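Side-chain contacts in anastral spindle 2, SAS 4 (Drosophila melanogaster, PDB 4BY2), which joins the TCP domain of the centriole protein SAS-4 to the proline-rich Ana2 motif it binds, a complex with a role in centriole assembly: residues D189-L192 and Q198-I201; W174-A177 and H181-Q184; H125-Y128 and L132-L135. All coordinates share one frame; numbering follows the deposited sequence.

Interaction 1 of 3, residues D189-L192 and Q198-I201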
ATOM      1  N   ASP A 189     -28.968   3.590   8.398  1.00 85.40           N
ATOM      2  CA  ASP A 189     -29.425   2.198   8.371  1.00 84.97           C
ATOM      3  C   ASP A 189     -28.262   1.198   8.278  1.00 87.60           C
ATOM      4  O   ASP A 189     -27.150   1.580   7.908  1.00 87.19           O
ATOM      5  CB  ASP A 189     -30.450   1.982   7.238  1.00 87.03           C
ATOM      6  CG  ASP A 189     -31.688   2.870   7.302  1.00 98.77           C
ATOM      7  OD1 ASP A 189     -32.094   3.255   8.425  1.00 99.35           O
ATOM      8  OD2 ASP A 189     -32.267   3.156   6.231  1.00105.26           O
ATOM      9  N   LYS A 190     -28.510  -0.067   8.665  1.00 83.19           N
ATOM     10  CA  LYS A 190     -27.511  -1.142   8.653  1.00 82.50           C
ATOM     11  C   LYS A 190     -28.091  -2.441   8.086  1.00 85.74           C
ATOM     12  O   LYS A 190     -29.246  -2.773   8.361  1.00 85.19           O
ATOM     13  CB  LYS A 190     -26.952  -1.404  10.068  1.00 84.72           C
ATOM     14  CG  LYS A 190     -26.153  -0.260  10.691  1.00 97.33           C
ATOM     15  CD  LYS A 190     -25.911  -0.518  12.175  1.00106.88           C
ATOM     16  CE  LYS A 190     -25.593   0.737  12.950  1.00116.78           C
ATOM     17  NZ  LYS A 190     -24.130   0.945  13.101  1.00125.01           N
ATOM     18  N   ILE A 191     -27.279  -3.175   7.298  1.00 81.87           N
ATOM     19  CA  ILE A 191     -27.638  -4.471   6.710  1.00 81.40           C
ATOM     20  C   ILE A 191     -26.598  -5.486   7.186  1.00 85.04           C
ATOM     21  O   ILE A 191     -25.440  -5.413   6.778  1.00 84.89           O
ATOM     22  CB  ILE A 191     -27.770  -4.427   5.151  1.00 84.38           C
ATOM     23  CG1 ILE A 191     -28.724  -3.296   4.647  1.00 84.82           C
ATOM     24  CG2 ILE A 191     -28.159  -5.799   4.570  1.00 84.88           C
ATOM     25  CD1 ILE A 191     -30.242  -3.330   5.091  1.00 91.95           C
ATOM     26  N   LEU A 192     -27.001  -6.406   8.069  1.00 81.38           N
ATOM     27  CA  LEU A 192     -26.098  -7.414   8.618  1.00 81.20           C
ATOM     28  C   LEU A 192     -26.379  -8.808   8.043  1.00 85.81           C
ATOM     29  O   LEU A 192     -27.409  -9.415   8.347  1.00 85.47           O
ATOM     30  CB  LEU A 192     -26.147  -7.396  10.159  1.00 81.16           C
ATOM     31  CG  LEU A 192     -25.158  -8.281  10.920  1.00 85.82           C
ATOM     32  CD1 LEU A 192     -23.756  -7.701  10.889  1.00 85.99           C
ATOM     33  CD2 LEU A 192     -25.589  -8.442  12.361  1.00 88.30           C
ATOM     34  N   GLN A 198     -28.898 -15.658   8.082  1.00 83.74           N
ATOM     35  CA  GLN A 198     -29.724 -14.596   8.669  1.00 83.36           C
ATOM     36  C   GLN A 198     -29.395 -13.220   8.087  1.00 86.48           C
ATOM     37  O   GLN A 198     -28.220 -12.883   7.929  1.00 86.15           O
ATOM     38  CB  GLN A 198     -29.581 -14.569  10.200  1.00 84.73           C
ATOM     39  CG  GLN A 198     -30.411 -15.628  10.923  1.00101.33           C
ATOM     40  CD  GLN A 198     -29.809 -16.086  12.237  1.00121.36           C
ATOM     41  OE1 GLN A 198     -29.812 -17.279  12.558  1.00117.63           O
ATOM     42  NE2 GLN A 198     -29.290 -15.163  13.039  1.00112.87           N
ATOM     43  N   LYS A 199     -30.438 -12.432   7.766  1.00 82.24           N
ATOM     44  CA  LYS A 199     -30.298 -11.083   7.219  1.00 81.65           C
ATOM     45  C   LYS A 199     -30.987 -10.071   8.143  1.00 84.86           C
ATOM     46  O   LYS A 199     -32.217 -10.063   8.249  1.00 84.32           O
ATOM     47  CB  LYS A 199     -30.842 -11.007   5.780  1.00 83.91           C
ATOM     48  CG  LYS A 199     -30.302  -9.823   4.983  1.00 96.90           C
ATOM     49  CD  LYS A 199     -30.995  -9.687   3.634  1.00106.05           C
ATOM     50  CE  LYS A 199     -30.394  -8.599   2.777  1.00115.54           C
ATOM     51  NZ  LYS A 199     -29.119  -9.029   2.142  1.00124.29           N
ATOM     52  N   GLU A 200     -30.181  -9.239   8.829  1.00 80.92           N
ATOM     53  CA  GLU A 200     -30.654  -8.214   9.760  1.00 80.39           C
ATOM     54  C   GLU A 200     -30.773  -6.852   9.083  1.00 83.96           C
ATOM     55  O   GLU A 200     -29.772  -6.304   8.614  1.00 83.82           O
ATOM     56  CB  GLU A 200     -29.734  -8.128  10.989  1.00 81.65           C
ATOM     57  CG  GLU A 200     -30.257  -8.873  12.198  1.00 91.02           C
ATOM     58  CD  GLU A 200     -29.251  -9.060  13.315  1.00109.14           C
ATOM     59  OE1 GLU A 200     -28.922  -8.063  13.997  1.00103.03           O
ATOM     60  OE2 GLU A 200     -28.798 -10.210  13.514  1.00 99.52           O
ATOM     61  N   ILE A 201     -31.999  -6.310   9.028  1.00 79.93           N
ATOM     62  CA  ILE A 201     -32.274  -4.999   8.440  1.00 79.49           C
ATOM     63  C   ILE A 201     -32.576  -4.020   9.580  1.00 82.72           C
ATOM     64  O   ILE A 201     -33.651  -4.074  10.185  1.00 82.34           O
ATOM     65  CB  ILE A 201     -33.377  -5.046   7.334  1.00 82.65           C
ATOM     66  CG1 ILE A 201     -33.002  -6.021   6.195  1.00 83.21           C
ATOM     67  CG2 ILE A 201     -33.677  -3.652   6.769  1.00 83.25           C
ATOM     68  CD1 ILE A 201     -33.769  -7.351   6.213  1.00 91.01           C
TER

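Interaction 2 of 3, residues W174-A177 and H181-Q184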
ATOM      1  N   TRP A 174     -18.093  -4.116   5.841  1.00 76.00           N
ATOM      2  CA  TRP A 174     -17.229  -4.932   6.683  1.00 75.25           C
ATOM      3  C   TRP A 174     -17.363  -6.418   6.400  1.00 78.96           C
ATOM      4  O   TRP A 174     -18.474  -6.919   6.249  1.00 78.38           O
ATOM      5  CB  TRP A 174     -17.527  -4.651   8.159  1.00 73.70           C
ATOM      6  CG  TRP A 174     -16.931  -3.375   8.671  1.00 74.45           C
ATOM      7  CD1 TRP A 174     -17.500  -2.135   8.650  1.00 77.30           C
ATOM      8  CD2 TRP A 174     -15.662  -3.225   9.320  1.00 74.15           C
ATOM      9  NE1 TRP A 174     -16.660  -1.220   9.244  1.00 76.65           N
ATOM     10  CE2 TRP A 174     -15.526  -1.863   9.667  1.00 77.99           C
ATOM     11  CE3 TRP A 174     -14.622  -4.114   9.645  1.00 75.25           C
ATOM     12  CZ2 TRP A 174     -14.394  -1.370  10.325  1.00 77.24           C
ATOM     13  CZ3 TRP A 174     -13.501  -3.623  10.293  1.00 76.62           C
ATOM     14  CH2 TRP A 174     -13.393  -2.266  10.625  1.00 77.26           C
ATOM     15  N   ARG A 175     -16.223  -7.124   6.347  1.00 75.72           N
ATOM     16  CA  ARG A 175     -16.158  -8.568   6.133  1.00 75.74           C
ATOM     17  C   ARG A 175     -15.279  -9.172   7.226  1.00 80.11           C
ATOM     18  O   ARG A 175     -14.067  -8.952   7.237  1.00 79.83           O
ATOM     19  CB  ARG A 175     -15.643  -8.913   4.723  1.00 76.46           C
ATOM     20  CG  ARG A 175     -16.643  -8.605   3.615  1.00 88.19           C
ATOM     21  CD  ARG A 175     -16.324  -9.346   2.329  1.00 99.12           C
ATOM     22  NE  ARG A 175     -17.261  -9.005   1.256  1.00107.03           N
ATOM     23  CZ  ARG A 175     -18.405  -9.642   1.020  1.00120.36           C
ATOM     24  NH1 ARG A 175     -18.773 -10.665   1.781  1.00106.88           N
ATOM     25  NH2 ARG A 175     -19.191  -9.257   0.024  1.00106.80           N
ATOM     26  N   TYR A 176     -15.905  -9.889   8.173  1.00 77.01           N
ATOM     27  CA  TYR A 176     -15.237 -10.498   9.326  1.00 76.93           C
ATOM     28  C   TYR A 176     -14.685 -11.898   9.038  1.00 81.73           C
ATOM     29  O   TYR A 176     -15.047 -12.507   8.027  1.00 81.28           O
ATOM     30  CB  TYR A 176     -16.167 -10.491  10.555  1.00 77.93           C
ATOM     31  CG  TYR A 176     -16.599  -9.102  10.974  1.00 79.52           C
ATOM     32  CD1 TYR A 176     -17.749  -8.518  10.448  1.00 80.14           C
ATOM     33  CD2 TYR A 176     -15.857  -8.366  11.894  1.00 81.50           C
ATOM     34  CE1 TYR A 176     -18.141  -7.231  10.814  1.00 80.92           C
ATOM     35  CE2 TYR A 176     -16.243  -7.080  12.273  1.00 82.13           C
ATOM     36  CZ  TYR A 176     -17.387  -6.517  11.730  1.00 88.21           C
ATOM     37  OH  TYR A 176     -17.774  -5.252  12.100  1.00 89.25           O
ATOM     38  N   ALA A 177     -13.792 -12.391   9.928  1.00 79.10           N
ATOM     39  CA  ALA A 177     -13.123 -13.696   9.839  1.00 79.28           C
ATOM     40  C   ALA A 177     -14.086 -14.891   9.774  1.00 83.72           C
ATOM     41  O   ALA A 177     -13.810 -15.853   9.052  1.00 83.58           O
ATOM     42  CB  ALA A 177     -12.151 -13.864  10.997  1.00 80.08           C
ATOM     43  N   HIS A 181     -20.994 -10.212   7.062  1.00 76.52           N
ATOM     44  CA  HIS A 181     -20.912  -9.056   6.172  1.00 76.38           C
ATOM     45  C   HIS A 181     -21.840  -7.926   6.632  1.00 80.61           C
ATOM     46  O   HIS A 181     -23.061  -8.023   6.485  1.00 80.32           O
ATOM     47  CB  HIS A 181     -21.161  -9.470   4.704  1.00 77.08           C
ATOM     48  CG  HIS A 181     -21.102  -8.345   3.711  1.00 80.38           C
ATOM     49  ND1 HIS A 181     -19.988  -7.530   3.603  1.00 82.09           N
ATOM     50  CD2 HIS A 181     -22.008  -7.970   2.779  1.00 82.02           C
ATOM     51  CE1 HIS A 181     -20.261  -6.674   2.632  1.00 81.41           C
ATOM     52  NE2 HIS A 181     -21.461  -6.904   2.102  1.00 81.73           N
ATOM     53  N   LEU A 182     -21.249  -6.862   7.208  1.00 77.08           N
ATOM     54  CA  LEU A 182     -21.978  -5.693   7.699  1.00 76.78           C
ATOM     55  C   LEU A 182     -21.924  -4.551   6.689  1.00 81.10           C
ATOM     56  O   LEU A 182     -20.846  -4.194   6.219  1.00 80.75           O
ATOM     57  CB  LEU A 182     -21.443  -5.250   9.079  1.00 76.73           C
ATOM     58  CG  LEU A 182     -21.977  -3.931   9.681  1.00 81.32           C
ATOM     59  CD1 LEU A 182     -23.469  -4.010  10.007  1.00 81.34           C
ATOM     60  CD2 LEU A 182     -21.199  -3.551  10.921  1.00 83.80           C
ATOM     61  N   VAL A 183     -23.096  -3.990   6.352  1.00 78.03           N
ATOM     62  CA  VAL A 183     -23.233  -2.881   5.408  1.00 78.09           C
ATOM     63  C   VAL A 183     -23.857  -1.681   6.121  1.00 83.23           C
ATOM     64  O   VAL A 183     -25.040  -1.707   6.456  1.00 82.73           O
ATOM     65  CB  VAL A 183     -24.019  -3.260   4.118  1.00 81.83           C
ATOM     66  CG1 VAL A 183     -23.977  -2.128   3.095  1.00 81.61           C
ATOM     67  CG2 VAL A 183     -23.505  -4.555   3.499  1.00 81.66           C
ATOM     68  N   GLN A 184     -23.050  -0.638   6.358  1.00 80.96           N
ATOM     69  CA  GLN A 184     -23.494   0.612   6.974  1.00 81.17           C
ATOM     70  C   GLN A 184     -23.952   1.525   5.837  1.00 86.02           C
ATOM     71  O   GLN A 184     -23.279   1.595   4.810  1.00 85.74           O
ATOM     72  CB  GLN A 184     -22.347   1.252   7.789  1.00 82.48           C
ATOM     73  CG  GLN A 184     -22.662   2.612   8.428  1.00 99.19           C
ATOM     74  CD  GLN A 184     -23.699   2.539   9.521  1.00118.87           C
ATOM     75  OE1 GLN A 184     -23.439   2.061  10.629  1.00114.52           O
ATOM     76  NE2 GLN A 184     -24.891   3.043   9.242  1.00110.80           N
TER

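Interaction 3 of 3, residues H125-Y128 and L132-L135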
ATOM      1  N   HIS A 125       5.520  -0.001   0.768  1.00 44.07           N
ATOM      2  CA  HIS A 125       4.520   0.608  -0.111  1.00 44.52           C
ATOM      3  C   HIS A 125       4.769   0.167  -1.557  1.00 49.32           C
ATOM      4  O   HIS A 125       5.800   0.512  -2.137  1.00 48.45           O
ATOM      5  CB  HIS A 125       4.483   2.140   0.025  1.00 45.50           C
ATOM      6  CG  HIS A 125       3.473   2.807  -0.863  1.00 49.34           C
ATOM      7  ND1 HIS A 125       2.154   2.948  -0.478  1.00 51.42           N
ATOM      8  CD2 HIS A 125       3.630   3.363  -2.086  1.00 51.48           C
ATOM      9  CE1 HIS A 125       1.550   3.577  -1.474  1.00 50.95           C
ATOM     10  NE2 HIS A 125       2.397   3.846  -2.465  1.00 51.27           N
ATOM     11  N   THR A 126       3.830  -0.616  -2.125  1.00 46.66           N
ATOM     12  CA  THR A 126       3.946  -1.111  -3.496  1.00 46.69           C
ATOM     13  C   THR A 126       2.956  -0.421  -4.424  1.00 51.16           C
ATOM     14  O   THR A 126       1.759  -0.408  -4.150  1.00 50.54           O
ATOM     15  CB  THR A 126       3.849  -2.645  -3.545  1.00 55.82           C
ATOM     16  OG1 THR A 126       4.684  -3.207  -2.532  1.00 58.46           O
ATOM     17  CG2 THR A 126       4.247  -3.216  -4.904  1.00 53.51           C
ATOM     18  N   SER A 127       3.469   0.159  -5.515  1.00 48.81           N
ATOM     19  CA  SER A 127       2.678   0.809  -6.556  1.00 49.26           C
ATOM     20  C   SER A 127       2.638  -0.129  -7.763  1.00 54.26           C
ATOM     21  O   SER A 127       3.639  -0.780  -8.072  1.00 53.91           O
ATOM     22  CB  SER A 127       3.296   2.145  -6.958  1.00 53.15           C
ATOM     23  OG  SER A 127       3.238   3.096  -5.909  1.00 63.49           O
ATOM     24  N   TYR A 128       1.480  -0.212  -8.428  1.00 51.21           N
ATOM     25  CA  TYR A 128       1.279  -1.056  -9.603  1.00 51.25           C
ATOM     26  C   TYR A 128       0.896  -0.199 -10.810  1.00 58.07           C
ATOM     27  O   TYR A 128       0.411   0.923 -10.641  1.00 57.41           O
ATOM     28  CB  TYR A 128       0.225  -2.146  -9.324  1.00 51.42           C
ATOM     29  CG  TYR A 128       0.630  -3.126  -8.242  1.00 51.71           C
ATOM     30  CD1 TYR A 128       0.314  -2.891  -6.907  1.00 52.26           C
ATOM     31  CD2 TYR A 128       1.314  -4.296  -8.555  1.00 53.20           C
ATOM     32  CE1 TYR A 128       0.695  -3.782  -5.906  1.00 53.12           C
ATOM     33  CE2 TYR A 128       1.700  -5.197  -7.562  1.00 53.39           C
ATOM     34  CZ  TYR A 128       1.381  -4.939  -6.239  1.00 60.50           C
ATOM     35  OH  TYR A 128       1.759  -5.818  -5.251  1.00 61.94           O
ATOM     36  N   LEU A 132      -3.109   0.563  -8.538  1.00 52.33           N
ATOM     37  CA  LEU A 132      -3.207  -0.017  -7.199  1.00 51.23           C
ATOM     38  C   LEU A 132      -1.978   0.286  -6.339  1.00 54.46           C
ATOM     39  O   LEU A 132      -0.845   0.130  -6.790  1.00 53.70           O
ATOM     40  CB  LEU A 132      -3.495  -1.537  -7.260  1.00 50.97           C
ATOM     41  CG  LEU A 132      -3.541  -2.316  -5.923  1.00 55.30           C
ATOM     42  CD1 LEU A 132      -4.805  -2.017  -5.123  1.00 55.40           C
ATOM     43  CD2 LEU A 132      -3.435  -3.791  -6.156  1.00 57.07           C
ATOM     44  N   GLU A 133      -2.226   0.732  -5.100  1.00 50.90           N
ATOM     45  CA  GLU A 133      -1.206   1.032  -4.100  1.00 50.32           C
ATOM     46  C   GLU A 133      -1.474   0.189  -2.859  1.00 52.24           C
ATOM     47  O   GLU A 133      -2.577   0.223  -2.309  1.00 51.96           O
ATOM     48  CB  GLU A 133      -1.176   2.531  -3.769  1.00 51.84           C
ATOM     49  CG  GLU A 133      -0.293   3.331  -4.710  1.00 64.63           C
ATOM     50  CD  GLU A 133      -0.600   4.814  -4.797  1.00 92.12           C
ATOM     51  OE1 GLU A 133      -0.705   5.471  -3.735  1.00 94.24           O
ATOM     52  OE2 GLU A 133      -0.710   5.325  -5.935  1.00 86.96           O
ATOM     53  N   ILE A 134      -0.477  -0.603  -2.452  1.00 47.36           N
ATOM     54  CA  ILE A 134      -0.569  -1.492  -1.299  1.00 46.40           C
ATOM     55  C   ILE A 134       0.414  -1.080  -0.202  1.00 49.48           C
ATOM     56  O   ILE A 134       1.621  -1.019  -0.445  1.00 48.86           O
ATOM     57  CB  ILE A 134      -0.430  -2.991  -1.714  1.00 49.12           C
ATOM     58  CG1 ILE A 134      -1.616  -3.439  -2.595  1.00 49.50           C
ATOM     59  CG2 ILE A 134      -0.271  -3.905  -0.489  1.00 49.44           C
ATOM     60  CD1 ILE A 134      -1.513  -4.862  -3.179  1.00 58.88           C
ATOM     61  N   LEU A 135      -0.115  -0.820   1.006  1.00 45.64           N
ATOM     62  CA  LEU A 135       0.658  -0.475   2.197  1.00 45.32           C
ATOM     63  C   LEU A 135       0.737  -1.685   3.121  1.00 49.92           C
ATOM     64  O   LEU A 135      -0.287  -2.309   3.377  1.00 50.45           O
ATOM     65  CB  LEU A 135       0.012   0.699   2.935  1.00 45.27           C
ATOM     66  CG  LEU A 135       0.429   2.086   2.484  1.00 50.23           C
ATOM     67  CD1 LEU A 135      -0.524   3.136   3.030  1.00 50.49           C
ATOM     68  CD2 LEU A 135       1.861   2.395   2.916  1.00 52.82           C
TER

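Interaction 1 of 3, residues D189-L192 and Q198-I201
Leu192 and Glu200 face each other as a hydrogen-bonded antiparallel pair, and two reciprocal backbone bonds define the register: Leu192 N gives its hydrogen to Glu200 O at 2.8 Å, and Glu200 N returns one to Leu192 O at 2.8 Å. Their side chains run alongside one another in the same direction. The CB of Leu192 lies 3.8 Å from the CB of Glu200, and farther out the CD2 methyl of Leu192 comes to 3.7 Å from Glu200 OE1, an apolar group against a carboxylate and no bond. That methyl is brought there because Leu192 carries CG anti to its backbone N (chi1 -174°). Beyond this pair, Ile191 and Ile201 form the neighbouring non-hydrogen-bonded pair, with side chains on the other face. The CD1 tip of Ile191 touches Ile201 CG2 at 3.8 Å, while its CG2 branch meets the aliphatic CE of Lys199 at 4.0 Å, the two chains crossing at a slant. In the next shell, Lys199 NZ is bonded to Asn193 OD1, and Glu200 OE1 to His202 NE2, so both polar ends are anchored just beyond the paired segments. Inward, Leu192 packs on Leu182, and Ile191 on Val183 and Leu185, which ties this hairpin of the Sas-4 part to strand 181-185. None of the touching residues is buried. The chemistry therefore implies a surface hairpin whose register rests on the backbone, with its aliphatic carbons in contact across both faces and the charged ends of Lys199 and Glu200 bonded to Asn193 and His202.

Interaction 2 of 3, residues W174-A177 and H181-Q184
Two first torsions lay the side chain of Arg175 over the ring of His181: the arginine has CG beside its own N and anti to the carbonyl carbon (chi1 -71°), whereas the histidine places CG anti to N (chi1 180°). Extended from CG to NE, the arginine then sets its guanidinium flat on the imidazole, with centres 3.9 Å apart and planes only 5° from parallel. NH2 lies over the middle of the ring, and from the other side of the stack ND1 sits over the guanidinium. The same ND1 donates to Trp174 O at 3.1 Å; it comes from above the carbonyl plane, and the oxygen in turn lies out of the imidazole plane. Leu182 N reaches Trp174 O at 2.9 Å from the opposite face of the carbonyl plane, so one carbonyl oxygen is gripped by two donors. A return bond from Trp174 N to Leu182 O, 2.8 Å long, completes the backbone pair. A leucine in place of His181 would probably leave Trp174 O without its second donor and Arg175 without a flat partner to hold its guanidinium. On the other face, Trp174 CB meets Leu182 CB at 4.1 Å, and the ring edge of Tyr176, at CE1, lies 4.2 Å from the CB of Leu182. Tyr176 OH also rests over one face of the Trp174 indole, towards its rim. Glu173 adds a weak bond to His181 NE2. Alternating faces and a short connection between adjacent antiparallel strands are the signature of a beta hairpin, here one of the successive hairpins of the Sas-4 TCP domain.

Interaction 3 of 3, residues H125-Y128 and L132-L135
The beta hairpin of strands 123-128 and 133-136, in the Sas-4 part of the fusion, sets His125, Thr126 and Ser127 against Leu135, Ile134 and Glu133, one residue opposite one. Thr126 and Ile134 exchange backbone bonds: Thr126 N to Ile134 O, and Ile134 N to Thr126 O, each 2.8 Å. Near the turn, Tyr128 N donates to Leu132 O at 2.9 Å. The ring of Tyr128 spans two aliphatic chains. Its CD1 lies 3.9 Å from Leu132 CD2, the two side chains running side by side, and CE1 is 3.7 Å from Ile134 CD1, reached at a slant. This position follows from chi1 of -64°, which keeps Tyr128 CG beside its own N. On the other face His125, with CG anti to N (chi1 180°), meets two residues of the opposite strand: Leu135 CG comes in at the ring edge beside ND1 at 3.5 Å, and Glu133 CG, approaching obliquely, lies 3.5 Å from His125 NE2. The Glu133 carboxylate, turned 68° against the imidazole, puts OE1 in the ring plane at the edge. That proximity is packing, though an acid there would probably favour a protonated histidine. Outside, Leu135 packs on Glu143 and Arg145, and Thr126 on Lys115. The fused Ana2 part passes close by, Arg15 touching His125 and Pro18 touching Leu135. Side chains alternating across two faces, with flanking strands 113-118 and 142-145 bonded to the two outer backbones, are what an interior hairpin of an extended antiparallel beta-sheet looks like.

How the interactions relate
All three contacts lie in the Sas-4 TCP domain, and each closes a hairpin between strands consecutive in the chain, in the order interaction 3, 2, 1. Interactions 1 and 2 are direct neighbours, with centres 10 Å apart: strand 181-185 adjoins strand 190-193, joined by a probable bond of Ile191 O with Val183 N, another of Lys190 NZ with Gln184 OE1, and packing of Leu192 on Leu182. Interaction 3 touches neither; its centre is about 24 Å from that of interaction 2 and about 33 Å from that of interaction 1. It sits near the middle of the chain, interaction 1 at the last modelled strand, so the domain extends as a row of antiparallel strands following chain order.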